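Local coordinates for protein vestitone reductase (Medicago sativa, PDB 2P4H) that catalyses the NADPH-dependent, stereospecific reduction of (3R)-vestitone to the isoflavan-4-ol DMI, the penultimate step in making the defence compound medicarpin, at residues A[199-202]-A[203-207]; A[227-230]-A[231-234]; A[258-261]-A[262-266]; A[302-305]-A[306-309]. All coordinates share one frame; numbering follows the deposited sequence.

Interaction 1 of 4, residues A[199-202]-A[203-207]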
loop_
_atom_site.group_PDB
_atom_site.type_symbol
_atom_site.label_atom_id
_atom_site.label_comp_id
_atom_site.label_asym_id
_atom_site.label_seq_id
_atom_site.Cartn_x
_atom_site.Cartn_y
_atom_site.Cartn_z
ATOM N N LEU A 199 -9.243 12.256 2.421
ATOM C CA LEU A 199 -9.703 10.930 2.828
ATOM C C LEU A 199 -9.190 9.893 1.830
ATOM O O LEU A 199 -9.512 9.959 0.644
ATOM C CB LEU A 199 -11.235 10.893 2.852
ATOM C CG LEU A 199 -11.880 9.540 3.177
ATOM C CD1 LEU A 199 -11.531 9.134 4.602
ATOM C CD2 LEU A 199 -13.385 9.637 3.005
ATOM N N PRO A 200 -8.375 8.925 2.291
ATOM C CA PRO A 200 -7.868 7.914 1.355
ATOM C C PRO A 200 -9.001 7.112 0.721
ATOM O O PRO A 200 -9.952 6.717 1.394
ATOM C CB PRO A 200 -6.969 7.041 2.232
ATOM C CG PRO A 200 -6.502 7.989 3.299
ATOM C CD PRO A 200 -7.762 8.766 3.621
ATOM N N ASP A 201 -8.883 6.865 -0.578
ATOM C CA ASP A 201 -9.883 6.116 -1.318
ATOM C C ASP A 201 -10.141 4.739 -0.704
ATOM O O ASP A 201 -11.285 4.303 -0.613
ATOM C CB ASP A 201 -9.426 5.959 -2.773
ATOM C CG ASP A 201 -10.423 5.203 -3.619
ATOM O OD1 ASP A 201 -11.540 5.719 -3.822
ATOM O OD2 ASP A 201 -10.087 4.091 -4.079
ATOM N N SER A 202 -9.081 4.058 -0.281
ATOM C CA SER A 202 -9.231 2.732 0.304
ATOM C C SER A 202 -10.074 2.767 1.575
ATOM O O SER A 202 -10.844 1.842 1.844
ATOM C CB SER A 202 -7.858 2.120 0.595
ATOM O OG SER A 202 -7.095 2.951 1.448
ATOM N N ILE A 203 -9.933 3.834 2.354
ATOM C CA ILE A 203 -10.709 3.967 3.579
ATOM C C ILE A 203 -12.156 4.323 3.246
ATOM O O ILE A 203 -13.087 3.804 3.864
ATOM C CB ILE A 203 -10.074 5.023 4.518
ATOM C CG1 ILE A 203 -8.705 4.512 4.983
ATOM C CG2 ILE A 203 -10.994 5.315 5.704
ATOM C CD1 ILE A 203 -7.958 5.448 5.918
ATOM N N GLU A 204 -12.358 5.197 2.265
ATOM C CA GLU A 204 -13.720 5.556 1.886
ATOM C C GLU A 204 -14.464 4.298 1.438
ATOM O O GLU A 204 -15.622 4.083 1.801
ATOM C CB GLU A 204 -13.704 6.600 0.764
ATOM C CG GLU A 204 -15.094 7.009 0.288
ATOM C CD GLU A 204 -15.072 8.264 -0.560
ATOM O OE1 GLU A 204 -14.157 8.404 -1.396
ATOM O OE2 GLU A 204 -15.980 9.104 -0.395
ATOM N N LYS A 205 -13.792 3.452 0.663
ATOM C CA LYS A 205 -14.412 2.222 0.190
ATOM C C LYS A 205 -14.642 1.222 1.319
ATOM O O LYS A 205 -15.689 0.578 1.376
ATOM C CB LYS A 205 -13.553 1.586 -0.906
ATOM C CG LYS A 205 -13.502 2.410 -2.183
ATOM C CD LYS A 205 -12.666 1.736 -3.251
ATOM C CE LYS A 205 -12.659 2.563 -4.525
ATOM N NZ LYS A 205 -14.042 2.871 -4.979
ATOM N N ALA A 206 -13.666 1.092 2.213
ATOM C CA ALA A 206 -13.781 0.163 3.335
ATOM C C ALA A 206 -14.899 0.556 4.300
ATOM O O ALA A 206 -15.472 -0.301 4.980
ATOM C CB ALA A 206 -12.451 0.088 4.082
ATOM N N LEU A 207 -15.206 1.850 4.359
ATOM C CA LEU A 207 -16.245 2.348 5.258
ATOM C C LEU A 207 -17.577 2.607 4.563
ATOM O O LEU A 207 -18.402 3.376 5.052
ATOM C CB LEU A 207 -15.771 3.631 5.949
ATOM C CG LEU A 207 -14.557 3.494 6.872
ATOM C CD1 LEU A 207 -14.301 4.818 7.580
ATOM C CD2 LEU A 207 -14.804 2.389 7.892
HETATM O O HOH W 1 -11.688 9.278 -0.737
HETATM O O HOH W 2 -13.824 5.991 -2.729
#
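I203 lies against both L199 and P200, one branch for each. Its CG1 arm runs alongside the proline ring and ends with CD1 3.9 Å from P200 CG. CG2 takes the other side: standing anti to the backbone N (chi1 of the CG1 arm -66°), it meets L199 CD1 at 4.0 Å. The leucine side chain crosses that of E204 at about a right angle, its CD2 resting on E204 CB, so L199 straddles two successive helical residues. Cut back to an alanine, I203 would probably lose its hold on the proline ring and L199 CD1 and open a gap beside F194 and F12, the latter predicted to bind NADP(+) and touched by P200 as well. L199 and P200 lead into the short helix 201-206, which follows strand 189-191 of the smaller mixed sheet, with P200 at the N-cap. P200 O receives E204 N at 3.0 Å, nearly along the C=O axis, and a weak bond from I203 N; D201 O and S202 O then accept from K205 N and A206 N. The S202 hydroxyl is bonded outside the segments, to the carbonyl of I190 in that strand. On the exposed side D201 and K205 cross obliquely: the carboxylate lies against the lysine CE, whereas OD1 is 4.0 Å from K205 NZ, a long salt bridge. Two waters serve E204 OE1. One donates to it and to L199 O, the other to it and to D201 OD1 (2.5 Å), bridging two carboxylates that would otherwise probably repel.

Interaction 2 of 4, residues A[227-230]-A[231-234]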
loop_
_atom_site.group_PDB
_atom_site.type_symbol
_atom_site.label_atom_id
_atom_site.label_comp_id
_atom_site.label_asym_id
_atom_site.label_seq_id
_atom_site.Cartn_x
_atom_site.Cartn_y
_atom_site.Cartn_z
ATOM N N VAL A 227 -2.983 -0.106 8.159
ATOM C CA VAL A 227 -1.880 0.692 7.643
ATOM C C VAL A 227 -0.623 0.649 8.513
ATOM O O VAL A 227 0.491 0.653 7.990
ATOM C CB VAL A 227 -2.311 2.171 7.422
ATOM C CG1 VAL A 227 -2.566 2.860 8.752
ATOM C CG2 VAL A 227 -1.244 2.913 6.625
ATOM N N ASP A 228 -0.779 0.598 9.834
ATOM C CA ASP A 228 0.412 0.563 10.674
ATOM C C ASP A 228 1.114 -0.791 10.596
ATOM O O ASP A 228 2.324 -0.878 10.827
ATOM C CB ASP A 228 0.089 0.923 12.126
ATOM C CG ASP A 228 1.331 1.319 12.904
ATOM O OD1 ASP A 228 2.080 2.187 12.410
ATOM O OD2 ASP A 228 1.566 0.765 14.000
ATOM N N ASP A 229 0.376 -1.854 10.288
ATOM C CA ASP A 229 1.041 -3.140 10.131
ATOM C C ASP A 229 1.838 -3.098 8.825
ATOM O O ASP A 229 2.871 -3.754 8.708
ATOM C CB ASP A 229 0.045 -4.305 10.123
ATOM C CG ASP A 229 -0.204 -4.865 11.517
ATOM O OD1 ASP A 229 0.754 -4.892 12.322
ATOM O OD2 ASP A 229 -1.339 -5.295 11.805
ATOM N N VAL A 230 1.376 -2.319 7.846
ATOM C CA VAL A 230 2.124 -2.209 6.597
ATOM C C VAL A 230 3.442 -1.489 6.890
ATOM O O VAL A 230 4.493 -1.880 6.383
ATOM C CB VAL A 230 1.346 -1.424 5.516
ATOM C CG1 VAL A 230 2.219 -1.256 4.275
ATOM C CG2 VAL A 230 0.073 -2.169 5.147
ATOM N N ALA A 231 3.387 -0.442 7.711
ATOM C CA ALA A 231 4.599 0.293 8.065
ATOM C C ALA A 231 5.522 -0.640 8.848
ATOM O O ALA A 231 6.729 -0.673 8.615
ATOM C CB ALA A 231 4.250 1.525 8.902
ATOM N N ARG A 232 4.949 -1.404 9.775
ATOM C CA ARG A 232 5.740 -2.342 10.566
ATOM C C ARG A 232 6.392 -3.399 9.672
ATOM O O ARG A 232 7.536 -3.786 9.903
ATOM C CB ARG A 232 4.865 -3.017 11.628
ATOM C CG ARG A 232 4.440 -2.083 12.758
ATOM C CD ARG A 232 3.572 -2.776 13.813
ATOM N NE ARG A 232 4.282 -3.859 14.490
ATOM C CZ ARG A 232 4.163 -5.147 14.185
ATOM N NH1 ARG A 232 3.347 -5.534 13.215
ATOM N NH2 ARG A 232 4.883 -6.053 14.834
ATOM N N ALA A 233 5.671 -3.853 8.647
ATOM C CA ALA A 233 6.210 -4.858 7.729
ATOM C C ALA A 233 7.407 -4.304 6.962
ATOM O O ALA A 233 8.372 -5.025 6.717
ATOM C CB ALA A 233 5.129 -5.318 6.760
ATOM N N HIS A 234 7.342 -3.032 6.574
ATOM C CA HIS A 234 8.448 -2.396 5.860
ATOM C C HIS A 234 9.698 -2.401 6.733
ATOM O O HIS A 234 10.780 -2.779 6.285
ATOM C CB HIS A 234 8.103 -0.944 5.497
ATOM C CG HIS A 234 7.267 -0.803 4.261
ATOM N ND1 HIS A 234 7.777 -0.368 3.056
ATOM C CD2 HIS A 234 5.948 -1.023 4.053
ATOM C CE1 HIS A 234 6.807 -0.325 2.160
ATOM N NE2 HIS A 234 5.687 -0.717 2.739
#
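D229 and R232 extend alongside each other and meet through a salt bridge in the opening turns of helix 227-239, which follows strand 219-226 in this Rossmann-type family fold. D229 OD1 sits at the edge of the guanidinium, near its plane, 2.8 Å from R232 NH1. The hydrogen bond in this pair is weak, bent to 127° at the proton, and the carboxylate and guanidinium planes stand 71° apart. The arginine gets there by folding back: its chain is extended through chi2 and bends at chi3 (62°), with CG passing 3.1 Å from D228 O. Beneath the side chains the backbone ladder is regular, with A231 N, R232 N and A233 N bonded to the carbonyls of V227, D228 and D229.

The second shell fixes both partners. D229 OD1 is also bonded to K302 N and D229 OD2 to Y303 N, while R232 NH1 reaches the carbonyl of D300, so the ion pair is tied to the loop that leads into helix 305-319. The D228 carboxylate has its partners outside the segments, Y303 OH and W16 NE1. On the buried side V230 touches L13, a residue predicted to bind NADP(+), and A231 packs on S20, both of helix 12-23. Next to the ion pair, D228 OD2 comes no closer to the arginine than R232 CD, at 4.1 Å.

Interaction 3 of 4, residues A[258-261]-A[262-266]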
loop_
_atom_site.group_PDB
_atom_site.type_symbol
_atom_site.label_atom_id
_atom_site.label_comp_id
_atom_site.label_asym_id
_atom_site.label_seq_id
_atom_site.Cartn_x
_atom_site.Cartn_y
_atom_site.Cartn_z
ATOM N N GLU A 258 -20.082 -9.947 7.285
ATOM C CA GLU A 258 -19.383 -9.983 8.565
ATOM C C GLU A 258 -19.031 -8.555 8.961
ATOM O O GLU A 258 -19.017 -8.204 10.143
ATOM C CB GLU A 258 -18.131 -10.861 8.461
ATOM C CG GLU A 258 -18.475 -12.319 8.184
ATOM C CD GLU A 258 -17.266 -13.233 8.167
ATOM O OE1 GLU A 258 -17.432 -14.416 7.796
ATOM O OE2 GLU A 258 -16.160 -12.783 8.528
ATOM N N MET A 259 -18.758 -7.729 7.958
ATOM C CA MET A 259 -18.451 -6.323 8.171
ATOM C C MET A 259 -19.671 -5.677 8.852
ATOM O O MET A 259 -19.541 -4.939 9.830
ATOM C CB MET A 259 -18.180 -5.680 6.810
ATOM C CG MET A 259 -17.851 -4.209 6.818
ATOM S SD MET A 259 -17.645 -3.639 5.108
ATOM C CE MET A 259 -15.869 -3.628 4.937
ATOM N N SER A 260 -20.857 -5.973 8.331
ATOM C CA SER A 260 -22.093 -5.440 8.891
ATOM C C SER A 260 -22.285 -5.856 10.350
ATOM O O SER A 260 -22.654 -5.038 11.195
ATOM C CB SER A 260 -23.290 -5.920 8.073
ATOM O OG SER A 260 -24.505 -5.588 8.726
ATOM N N GLN A 261 -22.048 -7.127 10.651
ATOM C CA GLN A 261 -22.219 -7.589 12.023
ATOM C C GLN A 261 -21.254 -6.898 12.977
ATOM O O GLN A 261 -21.644 -6.478 14.066
ATOM C CB GLN A 261 -22.054 -9.110 12.103
ATOM C CG GLN A 261 -23.130 -9.856 11.327
ATOM C CD GLN A 261 -23.090 -11.354 11.543
ATOM O OE1 GLN A 261 -22.021 -11.961 11.557
ATOM N NE2 GLN A 261 -24.262 -11.960 11.694
ATOM N N LEU A 262 -19.999 -6.758 12.568
ATOM C CA LEU A 262 -19.004 -6.111 13.412
ATOM C C LEU A 262 -19.348 -4.646 13.656
ATOM O O LEU A 262 -19.414 -4.196 14.800
ATOM C CB LEU A 262 -17.614 -6.215 12.766
ATOM C CG LEU A 262 -16.409 -5.598 13.496
ATOM C CD1 LEU A 262 -15.133 -6.102 12.847
ATOM C CD2 LEU A 262 -16.454 -4.080 13.449
ATOM N N LEU A 263 -19.571 -3.900 12.582
ATOM C CA LEU A 263 -19.873 -2.482 12.708
ATOM C C LEU A 263 -21.201 -2.177 13.398
ATOM O O LEU A 263 -21.310 -1.190 14.131
ATOM C CB LEU A 263 -19.822 -1.818 11.328
ATOM C CG LEU A 263 -18.468 -1.939 10.619
ATOM C CD1 LEU A 263 -18.553 -1.307 9.240
ATOM C CD2 LEU A 263 -17.382 -1.267 11.451
ATOM N N SER A 264 -22.209 -3.018 13.180
ATOM C CA SER A 264 -23.507 -2.791 13.806
ATOM C C SER A 264 -23.415 -2.916 15.322
ATOM O O SER A 264 -24.046 -2.158 16.057
ATOM C CB SER A 264 -24.543 -3.787 13.278
ATOM O OG SER A 264 -24.793 -3.583 11.899
ATOM N N ALA A 265 -22.619 -3.872 15.784
ATOM C CA ALA A 265 -22.460 -4.094 17.213
ATOM C C ALA A 265 -21.587 -3.040 17.887
ATOM O O ALA A 265 -21.898 -2.573 18.984
ATOM C CB ALA A 265 -21.878 -5.486 17.458
ATOM N N LYS A 266 -20.505 -2.645 17.226
ATOM C CA LYS A 266 -19.588 -1.672 17.808
ATOM C C LYS A 266 -19.975 -0.206 17.628
ATOM O O LYS A 266 -19.586 0.634 18.439
ATOM C CB LYS A 266 -18.173 -1.899 17.264
ATOM C CG LYS A 266 -17.630 -3.304 17.499
ATOM C CD LYS A 266 -17.675 -3.696 18.971
ATOM C CE LYS A 266 -17.178 -5.122 19.175
ATOM N NZ LYS A 266 -17.309 -5.567 20.593
#
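With chi1 of M259 at 180° and that of L263 at -59°, the methionine's CG swings away from its own backbone N and the leucine's CG turns toward the N-terminal end of the helix, so the two chains run side by side in the same direction. M259 CG and L263 CD1 touch at 3.8 Å, and L263 CG also sits 3.3 Å from M259 O. This pair, one turn apart, makes an apolar strip facing helix 305-319, where F309 packs against both residues; beyond CG, M259 bends at chi3 and also touches L209. L262 turns to the same neighbouring helix, on I305 and E306.

Round the helix, S264 folds its hydroxyl back over the preceding turn. Its OG stands anti to the carbonyl carbon and beside its own N, within hydrogen-bonding range of the backbone one turn earlier. S264 OG donates to S260 O at 2.7 Å, from above the carbonyl plane, while S264 N donates to the same oxygen at 2.9 Å from the opposite face. Two donors of one residue therefore grip S260 O, which probably holds the serine rotamer. The hydroxyl of S260 is bonded instead to the carbonyl of L273. In the backbone, the L263 N to M259 O bond is nearly straight (173° at the proton), whereas A265 N to Q261 O stretches to 3.3 Å.

The pattern is that of an amphipathic helix, here 256-266, whose serine satisfies its own hydroxyl on the i-4 carbonyl while the apolar strip packs on a neighbouring helix.

Interaction 4 of 4, residues A[302-305]-A[306-309]; sequences KYTI and EDMF
The edge of the Y303 ring faces D307, with D307 OD2 near the ring plane, 4.0 Å from Y303 CD1, and ring and carboxylate planes almost perpendicular at 89°. K302 CG lies over the centre of one face of the tyrosine, whose ring also stacks with H226. The F309 ring takes I305 CG2 in its plane, at the edge, 3.6 Å from F309 CE2. Between these rings T304 and D307 form a capping box at the start of helix 305-319. T304 N donates to D307 OD2 (2.9 Å, 170° at the proton), reaching it from above the carboxylate plane, and D307 N returns a bond to T304 OG1. That hydroxyl is brought over the helix end by a chi1 of 63°, between its backbone N and carbonyl carbon. Were D307 shortened to an alanine, T304 N is likely to lose its acceptor and the threonine to be less firmly set as the cap. On the inner side I305 and F309 run side by side against helix 256-266, and M308 turns to strand 219-226. The first i to i-4 backbone bond, M308 N to T304 O, measures 3.0 Å.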
loop_
_atom_site.group_PDB
_atom_site.type_symbol
_atom_site.label_atom_id
_atom_site.label_comp_id
_atom_site.label_asym_id
_atom_site.label_seq_id
_atom_site.Cartn_x
_atom_site.Cartn_y
_atom_site.Cartn_z
ATOM N N LYS A 302 0.283 -6.815 14.354
ATOM C CA LYS A 302 -0.066 -6.214 15.636
ATOM C C LYS A 302 -1.541 -5.869 15.817
ATOM O O LYS A 302 -2.060 -5.917 16.936
ATOM C CB LYS A 302 0.774 -4.948 15.825
ATOM C CG LYS A 302 0.426 -4.112 17.049
ATOM C CD LYS A 302 1.347 -2.907 17.156
ATOM C CE LYS A 302 0.983 -2.027 18.343
ATOM N NZ LYS A 302 1.895 -0.859 18.472
ATOM N N TYR A 303 -2.224 -5.552 14.723
ATOM C CA TYR A 303 -3.618 -5.131 14.796
ATOM C C TYR A 303 -4.682 -6.125 14.357
ATOM O O TYR A 303 -4.452 -6.976 13.501
ATOM C CB TYR A 303 -3.773 -3.840 13.997
ATOM C CG TYR A 303 -2.823 -2.762 14.448
ATOM C CD1 TYR A 303 -3.130 -1.955 15.543
ATOM C CD2 TYR A 303 -1.600 -2.568 13.810
ATOM C CE1 TYR A 303 -2.244 -0.981 15.989
ATOM C CE2 TYR A 303 -0.702 -1.598 14.249
ATOM C CZ TYR A 303 -1.032 -0.807 15.339
ATOM O OH TYR A 303 -0.157 0.159 15.771
ATOM N N THR A 304 -5.859 -5.986 14.958
ATOM C CA THR A 304 -6.999 -6.830 14.643
ATOM C C THR A 304 -7.907 -6.085 13.670
ATOM O O THR A 304 -7.725 -4.888 13.421
ATOM C CB THR A 304 -7.829 -7.133 15.900
ATOM O OG1 THR A 304 -8.370 -5.904 16.409
ATOM C CG2 THR A 304 -6.967 -7.789 16.971
ATOM N N ILE A 305 -8.886 -6.796 13.127
ATOM C CA ILE A 305 -9.843 -6.193 12.215
ATOM C C ILE A 305 -10.579 -5.073 12.954
ATOM O O ILE A 305 -10.834 -4.008 12.389
ATOM C CB ILE A 305 -10.860 -7.238 11.705
ATOM C CG1 ILE A 305 -10.169 -8.209 10.743
ATOM C CG2 ILE A 305 -12.025 -6.545 11.016
ATOM C CD1 ILE A 305 -11.055 -9.359 10.277
ATOM N N GLU A 306 -10.909 -5.304 14.221
ATOM C CA GLU A 306 -11.601 -4.287 15.004
ATOM C C GLU A 306 -10.737 -3.033 15.161
ATOM O O GLU A 306 -11.243 -1.912 15.056
ATOM C CB GLU A 306 -11.997 -4.850 16.374
ATOM C CG GLU A 306 -13.027 -5.977 16.298
ATOM C CD GLU A 306 -12.410 -7.373 16.307
ATOM O OE1 GLU A 306 -11.411 -7.615 15.593
ATOM O OE2 GLU A 306 -12.942 -8.243 17.028
ATOM N N ASP A 307 -9.438 -3.216 15.397
ATOM C CA ASP A 307 -8.521 -2.082 15.541
ATOM C C ASP A 307 -8.493 -1.266 14.254
ATOM O O ASP A 307 -8.515 -0.035 14.275
ATOM C CB ASP A 307 -7.082 -2.541 15.808
ATOM C CG ASP A 307 -6.913 -3.248 17.132
ATOM O OD1 ASP A 307 -7.659 -2.941 18.087
ATOM O OD2 ASP A 307 -6.002 -4.100 17.218
ATOM N N MET A 308 -8.419 -1.972 13.132
ATOM C CA MET A 308 -8.366 -1.337 11.821
ATOM C C MET A 308 -9.577 -0.443 11.563
ATOM O O MET A 308 -9.430 0.723 11.179
ATOM C CB MET A 308 -8.263 -2.417 10.746
ATOM C CG MET A 308 -8.241 -1.891 9.325
ATOM S SD MET A 308 -8.267 -3.236 8.131
ATOM C CE MET A 308 -9.862 -3.963 8.486
ATOM N N PHE A 309 -10.772 -0.985 11.766
ATOM C CA PHE A 309 -11.983 -0.207 11.556
ATOM C C PHE A 309 -12.106 0.930 12.563
ATOM O O PHE A 309 -12.511 2.032 12.197
ATOM C CB PHE A 309 -13.226 -1.103 11.630
ATOM C CG PHE A 309 -13.502 -1.865 10.361
ATOM C CD1 PHE A 309 -13.909 -1.194 9.210
ATOM C CD2 PHE A 309 -13.336 -3.245 10.308
ATOM C CE1 PHE A 309 -14.145 -1.888 8.018
ATOM C CE2 PHE A 309 -13.567 -3.949 9.121
ATOM C CZ PHE A 309 -13.972 -3.266 7.975
#

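The four contacts come in series along the chain, on or at the start of helices 201-206, 227-239, 256-266 and 305-319. Interaction 4 touches the other three, its centre about 12 Å from that of interaction 2, 13 Å from 3 and 15 Å from 1. To interaction 2 the link is polar (D228 with Y303, D229 with K302); to interactions 1 and 3, packing: F309 against A206 O, L207, M259 and L263, and I305 against L262. Interactions 1 and 3 also touch; 2 and 3 lie about 14 Å apart (nearest atoms). The loop before helix 305-319 thus meets helix 227-239, beside helix 12-23, whose first residues are predicted to bind NADP(+), and the helix meets 201-206 and 256-266.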